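Local coordinates for ABC transporter, substrate binding protein (Mannopine) (Agrobacterium fabrum, PDB 5L9S) that is the periplasmic solute-binding component of an ABC transporter, probably capturing the opine mannopine for uptake, and is open and unliganded here, at residues C273-S277 with Q278-S282; K252-E255 with F256-N260; D97-R101 with G102-L106; T291-A295 with A296-N300; G207-L211 with T212-A216. All coordinates share one frame; numbering follows the deposited sequence.

Interaction 1 (C273-S277 with Q278-S282); sequences CTPPS and QKAIS
Ser-277 binds the first turn of helix 278-283 through two atoms. Its backbone O accepts from Ile-281 N at 3.3 Å, with an N-H...O angle of 157°. Its side-chain OG receives Ala-280 N at 3.3 Å, a weak capping bond from the N-cap position. OG stands anti to the backbone N (chi1 172°), which turns it toward Ala-280 N. The stronger partner of this hydroxyl is Asp-93, through OD2. The other carboxylate oxygen of Asp-93 takes Lys-279 N, and Gln-278 NE2 adds a weak bond to Asp-93 O. Inside the turn, Ser-282 OG gives a 2.8 Å bond to Lys-279 O from above the carbonyl plane.

Apolar packing lies around this polar cap. The Pro-275 ring meets Ala-280 with its CG, 3.6 Å from CB. With its CD it meets Ile-281 CG1 at 3.7 Å. The tip of Ile-281, CD1, reaches 4.0 Å from Thr-274 CG2, and the two side chains meet at a slant. Behind the loop, Pro-275 and Pro-276 rest on Gln-264 of helix 261-271, and Cys-273 is tied to Cys-268 by a disulfide.

The helix start is thus capped by a hydroxyl and backed by a carboxylate. The negative charge of Asp-93 would probably be stabilised by the N-terminal end of the helix dipole.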
loop_
_atom_site.group_PDB
_atom_site.type_symbol
_atom_site.label_atom_id
_atom_site.label_comp_id
_atom_site.label_asym_id
_atom_site.label_seq_id
_atom_site.Cartn_x
_atom_site.Cartn_y
_atom_site.Cartn_z
ATOM N N CYS A 273 0.780 -7.327 6.213
ATOM C CA CYS A 273 1.414 -6.246 5.470
ATOM C C CYS A 273 2.902 -6.282 5.666
ATOM O O CYS A 273 3.394 -7.046 6.498
ATOM C CB CYS A 273 0.827 -4.896 5.872
ATOM S SG CYS A 273 0.576 -4.691 7.658
ATOM N N THR A 274 3.622 -5.486 4.856
ATOM C CA THR A 274 5.069 -5.348 4.892
ATOM C C THR A 274 5.426 -4.142 5.765
ATOM O O THR A 274 5.125 -3.014 5.370
ATOM C CB THR A 274 5.600 -5.274 3.447
ATOM O OG1 THR A 274 5.331 -6.533 2.828
ATOM C CG2 THR A 274 7.093 -4.958 3.353
ATOM N N PRO A 275 6.071 -4.339 6.933
ATOM C CA PRO A 275 6.478 -3.184 7.760
ATOM C C PRO A 275 7.694 -2.464 7.158
ATOM O O PRO A 275 8.435 -3.120 6.400
ATOM C CB PRO A 275 6.800 -3.817 9.127
ATOM C CG PRO A 275 7.192 -5.198 8.819
ATOM C CD PRO A 275 6.500 -5.615 7.542
ATOM N N PRO A 276 7.953 -1.155 7.492
ATOM C CA PRO A 276 9.116 -0.463 6.903
ATOM C C PRO A 276 10.493 -0.953 7.371
ATOM O O PRO A 276 11.481 -0.650 6.728
ATOM C CB PRO A 276 8.868 1.007 7.280
ATOM C CG PRO A 276 8.116 0.939 8.553
ATOM C CD PRO A 276 7.183 -0.225 8.346
ATOM N N SER A 277 10.558 -1.663 8.509
ATOM C CA SER A 277 11.788 -2.182 9.093
ATOM C C SER A 277 12.145 -3.536 8.487
ATOM O O SER A 277 11.291 -4.406 8.364
ATOM C CB SER A 277 11.645 -2.272 10.614
ATOM O OG SER A 277 12.720 -2.928 11.262
ATOM N N GLN A 278 13.406 -3.713 8.110
ATOM C CA GLN A 278 13.916 -4.975 7.571
ATOM C C GLN A 278 14.001 -6.049 8.675
ATOM O O GLN A 278 13.761 -7.233 8.398
ATOM C CB GLN A 278 15.256 -4.745 6.896
ATOM C CG GLN A 278 15.086 -3.897 5.640
ATOM C CD GLN A 278 16.360 -3.783 4.869
ATOM O OE1 GLN A 278 16.838 -4.758 4.263
ATOM N NE2 GLN A 278 16.946 -2.594 4.892
ATOM N N LYS A 279 14.285 -5.616 9.924
ATOM C CA LYS A 279 14.337 -6.470 11.096
ATOM C C LYS A 279 12.952 -6.996 11.400
ATOM O O LYS A 279 12.838 -8.177 11.706
ATOM C CB LYS A 279 14.918 -5.721 12.323
ATOM C CG LYS A 279 15.312 -6.620 13.496
ATOM C CD LYS A 279 16.623 -6.171 14.128
ATOM C CE LYS A 279 17.444 -7.349 14.621
ATOM N NZ LYS A 279 17.055 -7.790 15.988
ATOM N N ALA A 280 11.906 -6.133 11.318
ATOM C CA ALA A 280 10.505 -6.494 11.566
ATOM C C ALA A 280 10.030 -7.543 10.564
ATOM O O ALA A 280 9.387 -8.495 10.994
ATOM C CB ALA A 280 9.611 -5.261 11.521
ATOM N N ILE A 281 10.390 -7.408 9.250
ATOM C CA ILE A 281 10.054 -8.373 8.194
ATOM C C ILE A 281 10.565 -9.777 8.576
ATOM O O ILE A 281 9.806 -10.746 8.516
ATOM C CB ILE A 281 10.556 -7.951 6.761
ATOM C CG1 ILE A 281 9.774 -6.764 6.195
ATOM C CG2 ILE A 281 10.506 -9.123 5.769
ATOM C CD1 ILE A 281 10.534 -5.910 5.178
ATOM N N SER A 282 11.839 -9.877 8.964
ATOM C CA SER A 282 12.470 -11.146 9.316
ATOM C C SER A 282 12.020 -11.699 10.682
ATOM O O SER A 282 12.068 -12.912 10.898
ATOM C CB SER A 282 13.982 -10.991 9.283
ATOM O OG SER A 282 14.397 -10.054 10.262
#

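Interaction 2 (K252-E255 with F256-N260); sequences KLIE and FWLRN
Leu-253 O is gripped by two N-H groups. Trp-257 N reaches it within the helix by a weak bond of 3.3 Å, and the indole NE1 of Trp-22 supplies the second. The next two bonds along helix 247-258 are shorter. Arg-259 N lies 2.9 Å from Glu-255 O. Leu-258 N meets Ile-254 O at 3.0 Å with an N-H...O angle of 170°, almost in line with the C=O.

The main side-chain pair is Glu-255 with Arg-259, one turn apart. Glu-255 OE2 and Arg-259 NH2 are 3.0 Å apart in a salt bridge whose hydrogen bond is weak. The carboxylate sits at the edge of the guanidinium, near its plane, but the two planes stand 79° to each other. One oxygen and one nitrogen make the pairing, so it is a single bond and not a two-bond fork. Glu-255 is extended, while Arg-259 bends at chi3 (141°), which brings NH2 back alongside Glu-255 CG at 3.4 Å. Its NH1 has another partner, a weak bond to Gln-87 O.

On the buried side, Ile-254 and Leu-258 lie side by side and point the same way, with CG2 and CD1 4.0 Å apart. Asn-260 then caps the next helix, 261-271, through OD1 to Ala-263 N.

The helix is held between several elements. Leu-253 and Phe-256 pack on helix 12-30, Ile-254 meets Leu-61 of strand 61-65, and Trp-257 lies on Gln-264 and Ala-267 of helix 261-271.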
loop_
_atom_site.group_PDB
_atom_site.type_symbol
_atom_site.label_atom_id
_atom_site.label_comp_id
_atom_site.label_asym_id
_atom_site.label_seq_id
_atom_site.Cartn_x
_atom_site.Cartn_y
_atom_site.Cartn_z
ATOM N N LYS A 252 6.810 11.565 19.210
ATOM C CA LYS A 252 7.335 10.522 20.099
ATOM C C LYS A 252 6.640 9.210 19.750
ATOM O O LYS A 252 7.254 8.145 19.832
ATOM C CB LYS A 252 7.041 10.874 21.578
ATOM C CG LYS A 252 7.947 11.915 22.196
ATOM C CD LYS A 252 7.764 11.888 23.711
ATOM C CE LYS A 252 8.145 13.178 24.391
ATOM N NZ LYS A 252 7.635 13.233 25.786
ATOM N N LEU A 253 5.340 9.300 19.381
ATOM C CA LEU A 253 4.510 8.171 18.974
ATOM C C LEU A 253 4.992 7.639 17.626
ATOM O O LEU A 253 5.030 6.416 17.438
ATOM C CB LEU A 253 3.013 8.552 18.953
ATOM C CG LEU A 253 2.019 7.450 18.568
ATOM C CD1 LEU A 253 2.034 6.306 19.543
ATOM C CD2 LEU A 253 0.644 7.990 18.455
ATOM N N ILE A 254 5.400 8.556 16.709
ATOM C CA ILE A 254 5.953 8.203 15.399
ATOM C C ILE A 254 7.304 7.490 15.574
ATOM O O ILE A 254 7.487 6.399 15.035
ATOM C CB ILE A 254 6.059 9.439 14.469
ATOM C CG1 ILE A 254 4.661 9.994 14.117
ATOM C CG2 ILE A 254 6.855 9.083 13.193
ATOM C CD1 ILE A 254 4.670 11.163 13.094
ATOM N N GLU A 255 8.239 8.112 16.339
ATOM C CA GLU A 255 9.578 7.588 16.647
ATOM C C GLU A 255 9.467 6.202 17.266
ATOM O O GLU A 255 10.240 5.310 16.890
ATOM C CB GLU A 255 10.332 8.538 17.601
ATOM C CG GLU A 255 11.825 8.246 17.736
ATOM C CD GLU A 255 12.596 8.982 18.819
ATOM O OE1 GLU A 255 12.221 10.125 19.173
ATOM O OE2 GLU A 255 13.612 8.419 19.286
ATOM N N PHE A 256 8.473 6.016 18.181
ATOM C CA PHE A 256 8.188 4.741 18.850
ATOM C C PHE A 256 7.952 3.633 17.839
ATOM O O PHE A 256 8.474 2.546 18.018
ATOM C CB PHE A 256 6.979 4.841 19.817
ATOM C CG PHE A 256 6.753 3.600 20.660
ATOM C CD1 PHE A 256 7.488 3.383 21.822
ATOM C CD2 PHE A 256 5.822 2.640 20.280
ATOM C CE1 PHE A 256 7.299 2.225 22.580
ATOM C CE2 PHE A 256 5.632 1.484 21.044
ATOM C CZ PHE A 256 6.366 1.288 22.192
ATOM N N TRP A 257 7.155 3.910 16.801
ATOM C CA TRP A 257 6.824 2.976 15.734
ATOM C C TRP A 257 8.040 2.669 14.875
ATOM O O TRP A 257 8.360 1.494 14.677
ATOM C CB TRP A 257 5.678 3.537 14.869
ATOM C CG TRP A 257 5.394 2.712 13.648
ATOM C CD1 TRP A 257 5.833 2.945 12.372
ATOM C CD2 TRP A 257 4.666 1.486 13.605
ATOM N NE1 TRP A 257 5.438 1.928 11.543
ATOM C CE2 TRP A 257 4.713 1.019 12.269
ATOM C CE3 TRP A 257 3.988 0.720 14.572
ATOM C CZ2 TRP A 257 4.065 -0.155 11.863
ATOM C CZ3 TRP A 257 3.330 -0.431 14.166
ATOM C CH2 TRP A 257 3.343 -0.841 12.819
ATOM N N LEU A 258 8.700 3.715 14.337
ATOM C CA LEU A 258 9.846 3.522 13.442
ATOM C C LEU A 258 11.037 2.782 14.083
ATOM O O LEU A 258 11.714 1.992 13.405
ATOM C CB LEU A 258 10.296 4.854 12.814
ATOM C CG LEU A 258 9.354 5.414 11.761
ATOM C CD1 LEU A 258 9.717 6.839 11.426
ATOM C CD2 LEU A 258 9.281 4.489 10.486
ATOM N N ARG A 259 11.259 3.010 15.388
ATOM C CA ARG A 259 12.373 2.412 16.120
ATOM C C ARG A 259 12.039 1.081 16.804
ATOM O O ARG A 259 12.937 0.482 17.400
ATOM C CB ARG A 259 12.954 3.425 17.128
ATOM C CG ARG A 259 13.530 4.679 16.467
ATOM C CD ARG A 259 14.581 5.357 17.301
ATOM N NE ARG A 259 15.673 5.862 16.460
ATOM C CZ ARG A 259 15.851 7.140 16.152
ATOM N NH1 ARG A 259 16.862 7.507 15.380
ATOM N NH2 ARG A 259 15.033 8.067 16.634
ATOM N N ASN A 260 10.780 0.596 16.692
ATOM C CA ASN A 260 10.345 -0.654 17.330
ATOM C C ASN A 260 10.003 -1.794 16.347
ATOM O O ASN A 260 8.845 -1.936 15.969
ATOM C CB ASN A 260 9.177 -0.406 18.302
ATOM C CG ASN A 260 9.122 -1.378 19.458
ATOM O OD1 ASN A 260 8.808 -2.567 19.320
ATOM N ND2 ASN A 260 9.464 -0.888 20.633
#

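Interaction 3 (D97-R101 with G102-L106); sequences DSCTR and GGAKL
Thr-100 and Gly-103 face each other across a two-residue turn. Thr-100 N gives a straight bond to Gly-103 O, 3.0 Å at 169°. The return bond, Gly-103 N to Thr-100 O, is longer at 3.3 Å, and its donor lies well above the carbonyl plane. Further on, Lys-105 N meets Ser-98 O at 2.7 Å. The same Ser-98 oxygen takes a CA-H...O contact from Ala-104 CA at 3.3 Å. Cys-99 and Ala-104 form a non-hydrogen-bonded antiparallel pair, with SG and CB 4.3 Å apart.

This is a beta hairpin, with Arg-101 and Gly-102 at its tip in angles close to a type I turn. Gly-103 has a positive phi (152°), where a CB would strike the preceding carbonyl O. A water bonds Thr-100 OG1 at 2.7 Å and accepts a weak bond from Gly-102 N, and so bridges the two residues. The chi1 of Thr-100 (69°) sets OG1 between the backbone N and carbonyl carbon, where it can reach this water.

Around the hairpin, Arg-237 bonds Gly-103 O through NE and Asp-97 O through NH2. Lys-105 bends at chi2 and chi3, and its NZ forms a salt bridge with Glu-66. Cys-99 is bonded to Cys-85 in a disulfide, and the Arg-101 guanidinium makes a cation-pi contact with Phe-75.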
loop_
_atom_site.group_PDB
_atom_site.type_symbol
_atom_site.label_atom_id
_atom_site.label_comp_id
_atom_site.label_asym_id
_atom_site.label_seq_id
_atom_site.Cartn_x
_atom_site.Cartn_y
_atom_site.Cartn_z
ATOM N N ASP A 97 12.397 5.428 1.646
ATOM C CA ASP A 97 11.274 6.372 1.722
ATOM C C ASP A 97 10.345 6.132 2.926
ATOM O O ASP A 97 9.169 6.479 2.877
ATOM C CB ASP A 97 10.482 6.412 0.388
ATOM C CG ASP A 97 11.330 6.728 -0.837
ATOM O OD1 ASP A 97 12.115 7.718 -0.783
ATOM O OD2 ASP A 97 11.207 5.989 -1.859
ATOM N N SER A 98 10.881 5.531 3.998
ATOM C CA SER A 98 10.148 5.294 5.240
ATOM C C SER A 98 9.781 6.568 5.991
ATOM O O SER A 98 8.919 6.527 6.866
ATOM C CB SER A 98 10.915 4.346 6.149
ATOM O OG SER A 98 10.711 3.053 5.613
ATOM N N CYS A 99 10.423 7.693 5.665
ATOM C CA CYS A 99 10.161 8.974 6.317
ATOM C C CYS A 99 10.332 10.095 5.291
ATOM O O CYS A 99 11.461 10.440 4.916
ATOM C CB CYS A 99 11.067 9.165 7.538
ATOM S SG CYS A 99 10.295 10.064 8.917
ATOM N N THR A 100 9.202 10.636 4.817
ATOM C CA THR A 100 9.191 11.710 3.829
ATOM C C THR A 100 8.521 12.976 4.361
ATOM O O THR A 100 8.116 13.031 5.527
ATOM C CB THR A 100 8.519 11.228 2.556
ATOM O OG1 THR A 100 7.127 11.049 2.813
ATOM C CG2 THR A 100 9.164 9.965 1.983
ATOM N N ARG A 101 8.388 13.990 3.494
ATOM C CA ARG A 101 7.749 15.270 3.780
ATOM C C ARG A 101 6.327 15.089 4.341
ATOM O O ARG A 101 5.965 15.714 5.332
ATOM C CB ARG A 101 7.709 16.093 2.482
ATOM C CG ARG A 101 6.897 17.397 2.551
ATOM C CD ARG A 101 6.927 18.116 1.227
ATOM N NE ARG A 101 6.309 19.438 1.271
ATOM C CZ ARG A 101 6.166 20.216 0.199
ATOM N NH1 ARG A 101 6.568 19.795 -0.997
ATOM N NH2 ARG A 101 5.596 21.411 0.309
ATOM N N GLY A 102 5.556 14.226 3.695
ATOM C CA GLY A 102 4.167 13.965 4.039
ATOM C C GLY A 102 3.900 13.036 5.198
ATOM O O GLY A 102 2.762 12.973 5.674
ATOM N N GLY A 103 4.919 12.301 5.637
ATOM C CA GLY A 103 4.755 11.392 6.762
ATOM C C GLY A 103 5.665 10.185 6.802
ATOM O O GLY A 103 6.467 9.972 5.887
ATOM N N ALA A 104 5.536 9.387 7.892
ATOM C CA ALA A 104 6.324 8.188 8.134
ATOM C C ALA A 104 5.573 6.988 7.619
ATOM O O ALA A 104 4.360 6.961 7.748
ATOM C CB ALA A 104 6.588 8.035 9.622
ATOM N N LYS A 105 6.270 5.981 7.052
ATOM C CA LYS A 105 5.609 4.776 6.575
ATOM C C LYS A 105 5.134 3.947 7.772
ATOM O O LYS A 105 5.897 3.695 8.708
ATOM C CB LYS A 105 6.529 3.930 5.676
ATOM C CG LYS A 105 5.767 3.025 4.692
ATOM C CD LYS A 105 5.663 3.631 3.249
ATOM C CE LYS A 105 6.826 3.260 2.355
ATOM N NZ LYS A 105 6.947 4.137 1.155
ATOM N N LEU A 106 3.871 3.529 7.737
ATOM C CA LEU A 106 3.339 2.675 8.780
ATOM C C LEU A 106 3.514 1.247 8.297
ATOM O O LEU A 106 4.240 0.471 8.922
ATOM C CB LEU A 106 1.866 2.991 9.047
ATOM C CG LEU A 106 1.241 2.206 10.162
ATOM C CD1 LEU A 106 1.651 2.746 11.519
ATOM C CD2 LEU A 106 -0.248 2.215 10.037
HETATM O O HOH W 1 5.740 12.328 0.919
#

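Interaction 4 (T291-A295 with A296-N300)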
loop_
_atom_site.group_PDB
_atom_site.type_symbol
_atom_site.label_atom_id
_atom_site.label_comp_id
_atom_site.label_asym_id
_atom_site.label_seq_id
_atom_site.Cartn_x
_atom_site.Cartn_y
_atom_site.Cartn_z
ATOM N N THR A 291 3.785 -15.962 3.475
ATOM C CA THR A 291 2.870 -15.333 2.536
ATOM C C THR A 291 3.201 -13.852 2.266
ATOM O O THR A 291 2.343 -13.122 1.769
ATOM C CB THR A 291 1.416 -15.548 3.013
ATOM O OG1 THR A 291 1.264 -15.089 4.348
ATOM C CG2 THR A 291 0.984 -16.986 2.962
ATOM N N LEU A 292 4.433 -13.398 2.575
ATOM C CA LEU A 292 4.816 -11.995 2.401
ATOM C C LEU A 292 6.145 -11.883 1.690
ATOM O O LEU A 292 6.954 -12.796 1.844
ATOM C CB LEU A 292 4.894 -11.282 3.767
ATOM C CG LEU A 292 3.564 -11.063 4.481
ATOM C CD1 LEU A 292 3.743 -10.902 5.939
ATOM C CD2 LEU A 292 2.833 -9.891 3.938
ATOM N N PRO A 293 6.426 -10.782 0.936
ATOM C CA PRO A 293 7.746 -10.677 0.290
ATOM C C PRO A 293 8.862 -10.520 1.339
ATOM O O PRO A 293 8.686 -9.950 2.439
ATOM C CB PRO A 293 7.626 -9.401 -0.555
ATOM C CG PRO A 293 6.591 -8.580 0.150
ATOM C CD PRO A 293 5.589 -9.592 0.640
ATOM N N SER A 294 10.037 -11.022 1.012
ATOM C CA SER A 294 11.196 -10.877 1.889
ATOM C C SER A 294 11.747 -9.445 1.718
ATOM O O SER A 294 11.299 -8.744 0.811
ATOM C CB SER A 294 12.252 -11.897 1.487
ATOM O OG SER A 294 12.764 -11.522 0.221
ATOM N N ALA A 295 12.748 -9.045 2.505
ATOM C CA ALA A 295 13.403 -7.753 2.337
ATOM C C ALA A 295 14.166 -7.703 0.972
ATOM O O ALA A 295 14.148 -6.665 0.314
ATOM C CB ALA A 295 14.355 -7.476 3.492
ATOM N N ALA A 296 14.754 -8.820 0.513
ATOM C CA ALA A 296 15.428 -8.876 -0.805
ATOM C C ALA A 296 14.416 -8.745 -1.988
ATOM O O ALA A 296 14.771 -8.189 -3.027
ATOM C CB ALA A 296 16.240 -10.146 -0.940
ATOM N N ASP A 297 13.152 -9.230 -1.824
ATOM C CA ASP A 297 12.125 -9.071 -2.867
ATOM C C ASP A 297 11.802 -7.594 -2.965
ATOM O O ASP A 297 11.809 -7.062 -4.072
ATOM C CB ASP A 297 10.832 -9.870 -2.575
ATOM C CG ASP A 297 10.947 -11.389 -2.584
ATOM O OD1 ASP A 297 11.503 -11.948 -3.568
ATOM O OD2 ASP A 297 10.426 -12.027 -1.646
ATOM N N VAL A 298 11.607 -6.916 -1.804
ATOM C CA VAL A 298 11.311 -5.479 -1.719
ATOM C C VAL A 298 12.432 -4.629 -2.397
ATOM O O VAL A 298 12.115 -3.771 -3.216
ATOM C CB VAL A 298 10.972 -4.998 -0.275
ATOM C CG1 VAL A 298 10.595 -3.520 -0.247
ATOM C CG2 VAL A 298 9.865 -5.840 0.369
ATOM N N GLU A 299 13.719 -4.923 -2.156
ATOM C CA GLU A 299 14.775 -4.116 -2.779
ATOM C C GLU A 299 15.129 -4.502 -4.220
ATOM O O GLU A 299 15.585 -3.630 -4.965
ATOM C CB GLU A 299 16.056 -4.026 -1.911
ATOM C CG GLU A 299 16.692 -5.334 -1.450
ATOM C CD GLU A 299 17.398 -5.326 -0.096
ATOM O OE1 GLU A 299 18.095 -6.323 0.218
ATOM O OE2 GLU A 299 17.220 -4.349 0.672
ATOM N N ASN A 300 14.922 -5.763 -4.628
ATOM C CA ASN A 300 15.332 -6.208 -5.966
ATOM C C ASN A 300 14.247 -6.499 -7.008
ATOM O O ASN A 300 14.594 -6.604 -8.183
ATOM C CB ASN A 300 16.216 -7.458 -5.856
ATOM C CG ASN A 300 17.347 -7.389 -4.854
ATOM O OD1 ASN A 300 17.722 -6.325 -4.346
ATOM N ND2 ASN A 300 17.924 -8.539 -4.554
#
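The Asp-297 carboxylate is met at OD2 by the backbone N and the hydroxyl of Ser-294. Ser-294 N approaches on the anti side, 20° out of the carboxylate plane, at 2.9 Å. Ser-294 OG lies 3.0 Å from the same OD2, and the contact is weak. The other oxygen, OD1, has a long, weak ion pair with Arg-301. The Pro-293 ring packs beside the stem of the group, with its CB 3.8 Å from Asp-297 CB.

In return, Asp-297 N donates to Ser-294 OG at 3.1 Å. The two residues therefore form a capping box at the start of helix 295-300, with Ser-294 as N-cap. The chi1 of Ser-294 (69°) holds OG over the first turn. Ser-294 O serves the helix as well, taking Val-298 N at 3.2 Å along a nearly straight N-H (166°).

Val-298 CG2 turns back to the loop and sits 4.3 Å from Pro-293 CG. Glu-299 CG lies against Ala-295 O, 3.4 Å away. Pro-293 and Asp-297 both touch Tyr-228 of strand 224-240, while Ala-295 and Glu-299 touch Gln-278 of helix 278-283.

Interaction 5 (G207-L211 with T212-A216); sequences GQIWL and TRAKA
Trp-210 and Arg-213 lie side by side and point the same way. Arg-213 CG comes to the edge of the indole, near its plane, 3.7 Å from CE3. The bends at chi2 (-41°) and chi3 carry the Arg-213 chain along the ring edge and leave NH2 4.1 Å from Trp-210 CZ3, with the guanidinium plane 32° from the ring plane. The charged end is held by a salt bridge from NH1 to Asp-193. The indole itself meets Trp-189 edge-to-face.

Leu-211 and Lys-215 cross obliquely one turn apart. The bend at Lys-215 chi4 sets NZ 3.4 Å from Leu-211 CG, where it makes a weak bond to Thr-291 O. Ile-209 puts its CG1 branch between the backbone N and the carbonyl carbon. The tip, CD1, then reaches 3.9 Å from Ala-214 CB.

Ala-214 N gives Trp-210 O a 3.1 Å bond in the carbonyl plane, and Arg-213 N adds a weak one to the same oxygen. Lys-215 N meets Leu-211 O at 2.9 Å.

Leu-211 packs on strands 224-240 and 103-116, and Ile-209 on strand 103-116. Trp-210, at the N-cap position, marks the point where the strand ends. The arrangement is a tight strand-to-helix junction, with strand 207-210 and helix 212-216 at 93°, such as occurs in the alternating alpha/beta architecture of periplasmic binding proteins.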
loop_
_atom_site.group_PDB
_atom_site.type_symbol
_atom_site.label_atom_id
_atom_site.label_comp_id
_atom_site.label_asym_id
_atom_site.label_seq_id
_atom_site.Cartn_x
_atom_site.Cartn_y
_atom_site.Cartn_z
ATOM N N GLY A 207 -4.410 -13.057 -12.795
ATOM C CA GLY A 207 -4.869 -11.714 -12.479
ATOM C C GLY A 207 -4.003 -10.870 -11.587
ATOM O O GLY A 207 -3.090 -11.372 -10.943
ATOM N N GLN A 208 -4.270 -9.562 -11.583
ATOM C CA GLN A 208 -3.599 -8.603 -10.729
ATOM C C GLN A 208 -4.585 -8.379 -9.582
ATOM O O GLN A 208 -5.671 -7.825 -9.796
ATOM C CB GLN A 208 -3.297 -7.299 -11.479
ATOM C CG GLN A 208 -2.791 -6.197 -10.566
ATOM C CD GLN A 208 -2.441 -4.946 -11.327
ATOM O OE1 GLN A 208 -1.343 -4.788 -11.851
ATOM N NE2 GLN A 208 -3.327 -3.997 -11.353
ATOM N N ILE A 209 -4.263 -8.920 -8.399
ATOM C CA ILE A 209 -5.129 -8.796 -7.217
ATOM C C ILE A 209 -4.320 -8.345 -5.996
ATOM O O ILE A 209 -3.107 -8.195 -6.104
ATOM C CB ILE A 209 -5.989 -10.064 -6.958
ATOM C CG1 ILE A 209 -5.153 -11.240 -6.447
ATOM C CG2 ILE A 209 -6.835 -10.444 -8.201
ATOM C CD1 ILE A 209 -5.985 -12.444 -5.946
ATOM N N TRP A 210 -4.983 -8.082 -4.860
ATOM C CA TRP A 210 -4.266 -7.701 -3.643
ATOM C C TRP A 210 -3.739 -8.968 -2.960
ATOM O O TRP A 210 -4.468 -9.964 -2.864
ATOM C CB TRP A 210 -5.177 -6.949 -2.651
ATOM C CG TRP A 210 -5.696 -5.601 -3.077
ATOM C CD1 TRP A 210 -4.995 -4.593 -3.679
ATOM C CD2 TRP A 210 -7.014 -5.080 -2.827
ATOM N NE1 TRP A 210 -5.827 -3.518 -3.923
ATOM C CE2 TRP A 210 -7.066 -3.783 -3.389
ATOM C CE3 TRP A 210 -8.176 -5.603 -2.222
ATOM C CZ2 TRP A 210 -8.214 -2.984 -3.323
ATOM C CZ3 TRP A 210 -9.313 -4.802 -2.143
ATOM C CH2 TRP A 210 -9.333 -3.521 -2.710
ATOM N N LEU A 211 -2.492 -8.926 -2.444
ATOM C CA LEU A 211 -1.911 -10.034 -1.677
ATOM C C LEU A 211 -2.816 -10.479 -0.512
ATOM O O LEU A 211 -2.931 -11.673 -0.270
ATOM C CB LEU A 211 -0.502 -9.704 -1.175
ATOM C CG LEU A 211 0.298 -10.826 -0.472
ATOM C CD1 LEU A 211 0.269 -12.130 -1.260
ATOM C CD2 LEU A 211 1.708 -10.390 -0.215
ATOM N N THR A 212 -3.486 -9.536 0.148
ATOM C CA THR A 212 -4.433 -9.784 1.247
ATOM C C THR A 212 -5.550 -10.755 0.825
ATOM O O THR A 212 -5.853 -11.707 1.560
ATOM C CB THR A 212 -4.958 -8.433 1.779
ATOM O OG1 THR A 212 -3.889 -7.819 2.492
ATOM C CG2 THR A 212 -6.157 -8.564 2.716
ATOM N N ARG A 213 -6.133 -10.514 -0.362
ATOM C CA ARG A 213 -7.209 -11.341 -0.911
ATOM C C ARG A 213 -6.686 -12.688 -1.458
ATOM O O ARG A 213 -7.400 -13.677 -1.363
ATOM C CB ARG A 213 -8.066 -10.571 -1.953
ATOM C CG ARG A 213 -8.609 -9.195 -1.524
ATOM C CD ARG A 213 -9.135 -9.109 -0.095
ATOM N NE ARG A 213 -10.557 -9.450 0.023
ATOM C CZ ARG A 213 -11.542 -8.579 0.238
ATOM N NH1 ARG A 213 -12.786 -9.000 0.365
ATOM N NH2 ARG A 213 -11.273 -7.291 0.407
ATOM N N ALA A 214 -5.435 -12.737 -1.979
ATOM C CA ALA A 214 -4.799 -13.964 -2.455
ATOM C C ALA A 214 -4.502 -14.882 -1.274
ATOM O O ALA A 214 -4.717 -16.083 -1.372
ATOM C CB ALA A 214 -3.526 -13.632 -3.210
ATOM N N LYS A 215 -4.026 -14.309 -0.154
ATOM C CA LYS A 215 -3.737 -14.981 1.121
ATOM C C LYS A 215 -4.976 -15.645 1.665
ATOM O O LYS A 215 -4.896 -16.785 2.126
ATOM C CB LYS A 215 -3.285 -13.949 2.155
ATOM C CG LYS A 215 -1.810 -13.892 2.388
ATOM C CD LYS A 215 -1.530 -13.176 3.710
ATOM C CE LYS A 215 -0.175 -12.517 3.739
ATOM N NZ LYS A 215 -0.069 -11.298 2.887
ATOM N N ALA A 216 -6.117 -14.919 1.640
ATOM C CA ALA A 216 -7.435 -15.374 2.120
ATOM C C ALA A 216 -7.924 -16.556 1.307
ATOM O O ALA A 216 -8.407 -17.509 1.903
ATOM C CB ALA A 216 -8.446 -14.242 2.076
#

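In the fold
Interactions 1, 2 and 3 form one cluster. Pro-276 of interaction 1 rests on Ser-98 and Lys-105 of interaction 3, and also on Trp-257 and Leu-258 of interaction 2. Trp-257 NE1 gives weak bonds to Lys-105 O and Leu-106 O, while Ala-104 packs on Ile-254 and Leu-258. Interaction 4 lies close to interaction 1, with centres about 9 Å apart, and joins it to interaction 5. Thr-274 meets Pro-293, and Leu-211 CD2 lies 3.4 Å from Thr-291 O. Interactions 2 and 5 are on opposite sides of the chain's centre, with centres about 29 Å apart. Strands 103-116 and 206-210, neighbours in one sheet, link interactions 3 and 5. No ligand is bound.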